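Local atomic coordinates of oligopeptide-binding protein AppA (Bacillus subtilis, PDB entry 1XOC), a protein that binds oligopeptides, including a nonapeptide, outside the cell and delivers them to an ABC permease able to replace the Opp system in sporulation and genetic competence. Residues Gln20-Glu31 with Arg211-Ile222. Numbering follows the deposited sequence.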
loop_
_atom_site.group_PDB
_atom_site.type_symbol
_atom_site.label_atom_id
_atom_site.label_comp_id
_atom_site.label_asym_id
_atom_site.label_seq_id
_atom_site.Cartn_x
_atom_site.Cartn_y
_atom_site.Cartn_z
ATOM N N GLN A 20 10.448 3.795 30.286
ATOM C CA GLN A 20 9.140 3.237 30.029
ATOM C C GLN A 20 8.095 4.291 30.311
ATOM O O GLN A 20 8.282 5.138 31.177
ATOM C CB GLN A 20 8.887 2.022 30.919
ATOM C CG GLN A 20 7.803 1.122 30.437
ATOM C CD GLN A 20 7.606 -0.069 31.351
ATOM O OE1 GLN A 20 8.271 -1.087 31.204
ATOM N NE2 GLN A 20 6.696 0.057 32.295
ATOM N N GLY A 21 6.998 4.261 29.563
ATOM C CA GLY A 21 5.875 5.133 29.842
ATOM C C GLY A 21 5.390 5.949 28.657
ATOM O O GLY A 21 6.077 6.103 27.647
ATOM N N GLY A 22 4.165 6.436 28.789
ATOM C CA GLY A 22 3.605 7.358 27.828
ATOM C C GLY A 22 2.617 6.736 26.869
ATOM O O GLY A 22 2.492 5.510 26.728
ATOM N N ASP A 23 1.903 7.620 26.190
ATOM C CA ASP A 23 0.823 7.249 25.307
ATOM C C ASP A 23 1.016 7.989 23.972
ATOM O O ASP A 23 1.186 9.216 23.926
ATOM C CB ASP A 23 -0.509 7.573 25.986
ATOM C CG ASP A 23 -0.634 6.921 27.360
ATOM O OD1 ASP A 23 -0.874 5.703 27.446
ATOM O OD2 ASP A 23 -0.494 7.626 28.395
ATOM N N LEU A 24 1.055 7.243 22.891
ATOM C CA LEU A 24 1.161 7.868 21.582
ATOM C C LEU A 24 -0.227 7.868 20.964
ATOM O O LEU A 24 -0.935 6.866 21.025
ATOM C CB LEU A 24 2.168 7.151 20.685
ATOM C CG LEU A 24 2.702 7.974 19.515
ATOM C CD1 LEU A 24 3.745 8.954 19.991
ATOM C CD2 LEU A 24 3.244 7.047 18.486
ATOM N N VAL A 25 -0.619 9.006 20.404
ATOM C CA VAL A 25 -1.887 9.117 19.706
ATOM C C VAL A 25 -1.571 9.539 18.279
ATOM O O VAL A 25 -1.180 10.676 18.020
ATOM C CB VAL A 25 -2.862 10.091 20.386
ATOM C CG1 VAL A 25 -4.193 10.130 19.619
ATOM C CG2 VAL A 25 -3.086 9.705 21.847
ATOM N N VAL A 26 -1.735 8.577 17.386
ATOM C CA VAL A 26 -1.414 8.678 15.959
ATOM C C VAL A 26 -2.677 9.102 15.214
ATOM O O VAL A 26 -3.725 8.439 15.290
ATOM C CB VAL A 26 -0.926 7.316 15.411
ATOM C CG1 VAL A 26 -0.630 7.341 13.908
ATOM C CG2 VAL A 26 0.284 6.852 16.219
ATOM N N GLY A 27 -2.581 10.199 14.476
ATOM C CA GLY A 27 -3.716 10.655 13.654
ATOM C C GLY A 27 -3.680 9.942 12.314
ATOM O O GLY A 27 -2.596 9.759 11.721
ATOM N N SER A 28 -4.829 9.455 11.852
ATOM C CA SER A 28 -4.896 8.809 10.549
ATOM C C SER A 28 -6.097 9.323 9.808
ATOM O O SER A 28 -7.198 9.420 10.371
ATOM C CB SER A 28 -5.043 7.298 10.686
ATOM O OG SER A 28 -5.257 6.725 9.389
ATOM N N ILE A 29 -5.936 9.586 8.518
ATOM C CA ILE A 29 -7.115 10.012 7.719
ATOM C C ILE A 29 -7.938 8.860 7.152
ATOM O O ILE A 29 -8.969 9.108 6.518
ATOM C CB ILE A 29 -6.742 10.974 6.574
ATOM C CG1 ILE A 29 -5.881 10.291 5.512
ATOM C CG2 ILE A 29 -6.076 12.230 7.163
ATOM C CD1 ILE A 29 -5.727 11.126 4.221
ATOM N N GLY A 30 -7.516 7.625 7.369
ATOM C CA GLY A 30 -8.251 6.448 6.876
ATOM C C GLY A 30 -8.474 5.413 7.977
ATOM O O GLY A 30 -7.569 5.101 8.724
ATOM N N GLU A 31 -9.699 4.912 8.081
ATOM C CA GLU A 31 -10.001 3.863 9.053
ATOM C C GLU A 31 -9.694 2.492 8.502
ATOM O O GLU A 31 -10.037 2.209 7.355
ATOM C CB GLU A 31 -11.470 3.924 9.440
ATOM C CG GLU A 31 -11.832 3.077 10.636
ATOM C CD GLU A 31 -13.177 3.442 11.203
ATOM O OE1 GLU A 31 -13.974 4.140 10.518
ATOM O OE2 GLU A 31 -13.434 3.007 12.340
ATOM N N ARG A 211 8.855 -5.845 26.418
ATOM C CA ARG A 211 7.741 -4.928 26.359
ATOM C C ARG A 211 8.084 -3.612 25.643
ATOM O O ARG A 211 9.173 -3.061 25.859
ATOM C CB ARG A 211 7.288 -4.574 27.785
ATOM C CG ARG A 211 5.945 -3.810 27.873
ATOM C CD ARG A 211 5.857 -3.170 29.230
ATOM N NE ARG A 211 4.610 -2.495 29.577
ATOM C CZ ARG A 211 4.377 -1.192 29.468
ATOM N NH1 ARG A 211 5.253 -0.373 28.893
ATOM N NH2 ARG A 211 3.220 -0.709 29.939
ATOM N N PRO A 212 7.135 -3.085 24.849
ATOM C CA PRO A 212 7.281 -1.691 24.413
ATOM C C PRO A 212 7.561 -0.743 25.547
ATOM O O PRO A 212 7.133 -0.986 26.677
ATOM C CB PRO A 212 5.879 -1.361 23.860
ATOM C CG PRO A 212 5.416 -2.642 23.317
ATOM C CD PRO A 212 5.903 -3.683 24.286
ATOM N N TYR A 213 8.239 0.358 25.241
ATOM C CA TYR A 213 8.380 1.432 26.227
ATOM C C TYR A 213 7.061 2.193 26.406
ATOM O O TYR A 213 6.662 2.502 27.542
ATOM C CB TYR A 213 9.499 2.393 25.844
ATOM C CG TYR A 213 10.833 1.708 25.736
ATOM C CD1 TYR A 213 11.463 1.192 26.859
ATOM C CD2 TYR A 213 11.458 1.564 24.510
ATOM C CE1 TYR A 213 12.689 0.558 26.762
ATOM C CE2 TYR A 213 12.696 0.923 24.399
ATOM C CZ TYR A 213 13.288 0.411 25.525
ATOM O OH TYR A 213 14.510 -0.227 25.452
ATOM N N LEU A 214 6.401 2.493 25.292
ATOM C CA LEU A 214 5.113 3.179 25.309
ATOM C C LEU A 214 4.054 2.287 25.931
ATOM O O LEU A 214 4.025 1.093 25.676
ATOM C CB LEU A 214 4.675 3.597 23.873
ATOM C CG LEU A 214 5.599 4.658 23.253
ATOM C CD1 LEU A 214 5.427 4.739 21.728
ATOM C CD2 LEU A 214 5.308 6.025 23.867
ATOM N N ASP A 215 3.200 2.867 26.778
ATOM C CA ASP A 215 2.154 2.123 27.459
ATOM C C ASP A 215 0.982 1.801 26.537
ATOM O O ASP A 215 0.432 0.693 26.604
ATOM C CB ASP A 215 1.646 2.880 28.669
ATOM C CG ASP A 215 2.690 3.002 29.777
ATOM O OD1 ASP A 215 3.501 2.078 29.982
ATOM O OD2 ASP A 215 2.686 4.044 30.447
ATOM N N THR A 216 0.593 2.782 25.722
ATOM C CA THR A 216 -0.476 2.622 24.757
ATOM C C THR A 216 -0.199 3.333 23.440
ATOM O O THR A 216 0.567 4.283 23.383
ATOM C CB THR A 216 -1.834 3.174 25.297
ATOM O OG1 THR A 216 -1.769 4.604 25.436
ATOM C CG2 THR A 216 -2.172 2.591 26.640
ATOM N N VAL A 217 -0.813 2.825 22.383
ATOM C CA VAL A 217 -0.861 3.492 21.098
ATOM C C VAL A 217 -2.311 3.575 20.652
ATOM O O VAL A 217 -3.010 2.579 20.615
ATOM C CB VAL A 217 -0.072 2.722 20.042
ATOM C CG1 VAL A 217 -0.207 3.385 18.691
ATOM C CG2 VAL A 217 1.357 2.627 20.426
ATOM N N THR A 218 -2.747 4.779 20.325
ATOM C CA THR A 218 -4.096 5.003 19.857
ATOM C C THR A 218 -4.049 5.487 18.414
ATOM O O THR A 218 -3.329 6.403 18.098
ATOM C CB THR A 218 -4.768 6.069 20.734
ATOM O OG1 THR A 218 -4.836 5.613 22.084
ATOM C CG2 THR A 218 -6.197 6.267 20.327
ATOM N N TYR A 219 -4.816 4.839 17.552
ATOM C CA TYR A 219 -4.877 5.180 16.143
ATOM C C TYR A 219 -6.195 5.904 15.967
ATOM O O TYR A 219 -7.229 5.292 15.945
ATOM C CB TYR A 219 -4.868 3.896 15.309
ATOM C CG TYR A 219 -4.485 3.981 13.842
ATOM C CD1 TYR A 219 -5.441 3.946 12.856
ATOM C CD2 TYR A 219 -3.164 4.011 13.454
ATOM C CE1 TYR A 219 -5.101 3.978 11.539
ATOM C CE2 TYR A 219 -2.819 4.043 12.134
ATOM C CZ TYR A 219 -3.784 4.022 11.177
ATOM O OH TYR A 219 -3.456 4.051 9.848
ATOM N N LYS A 220 -6.115 7.218 15.862
ATOM C CA LYS A 220 -7.288 8.060 15.925
ATOM C C LYS A 220 -7.719 8.446 14.527
ATOM O O LYS A 220 -6.961 9.032 13.789
ATOM C CB LYS A 220 -7.005 9.303 16.758
ATOM C CG LYS A 220 -8.249 10.124 17.053
ATOM C CD LYS A 220 -7.958 11.272 17.983
ATOM C CE LYS A 220 -9.233 12.041 18.290
ATOM N NZ LYS A 220 -8.940 13.194 19.149
ATOM N N VAL A 221 -8.950 8.104 14.181
ATOM C CA VAL A 221 -9.431 8.318 12.838
ATOM C C VAL A 221 -9.999 9.718 12.678
ATOM O O VAL A 221 -10.963 10.085 13.332
ATOM C CB VAL A 221 -10.492 7.284 12.456
ATOM C CG1 VAL A 221 -10.868 7.449 11.028
ATOM C CG2 VAL A 221 -9.975 5.890 12.697
ATOM N N ILE A 222 -9.377 10.490 11.803
ATOM C CA ILE A 222 -9.764 11.858 11.563
ATOM C C ILE A 222 -9.797 12.088 10.051
ATOM O O ILE A 222 -8.802 12.501 9.481
ATOM C CB ILE A 222 -8.775 12.849 12.232
ATOM C CG1 ILE A 222 -8.516 12.469 13.704
ATOM C CG2 ILE A 222 -9.294 14.282 12.121
ATOM C CD1 ILE A 222 -7.410 13.279 14.317
HETATM O O HOH W 1 4.918 1.955 32.332
HETATM O O HOH W 2 9.586 -1.484 28.569
HETATM O O HOH W 3 1.299 6.449 30.413
HETATM O O HOH W 4 -2.508 6.194 23.296
#
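The amide of Gln20 lies over one face of the Arg211 guanidinium, the planes 25° apart and Gln20 CD 3.4 Å from Arg211 NH1. An extended arginine suits this place: Arg211 NH2 forms a salt bridge to Asp215 OD1 (2.8 Å), NH1 reaches Pro212 O, and NE pairs with Asp205. Replacing Arg211 with an alanine would probably leave Asp215 and Asp205 without this charged mate and the Gln20 amide without the flat group it stacks on. Gly21 and Gly22 adopt backbone angles that would jam a CB against the preceding carbonyl. Beyond them, strands 23-28 and 216-221 run parallel; 216-221 also pairs antiparallel with 198-203, while Val25 and Gly27 bond Asn238 and Phe239 on the far edge of 23-28. Thr216 OG1, between backbone N and carbonyl carbon (chi1 67°), donates a very short 2.5 Å bond to Asp23 OD1. One water joins Leu24 O to the Thr216 and Thr218 hydroxyls, another the Asp23 and Asp215 carboxylates. On the other face, Ser28 CB sits obliquely 3.4 Å from Tyr219 CE1; serine is small enough for the ring, and its OG donates to Gly30 O. Hydroxyls, carboxylates and water thus fasten the Asp23-Thr216-Thr218 patch, while Val217 and Tyr219 pack on helix 43-52, Tyr219 OH bonding Asp47.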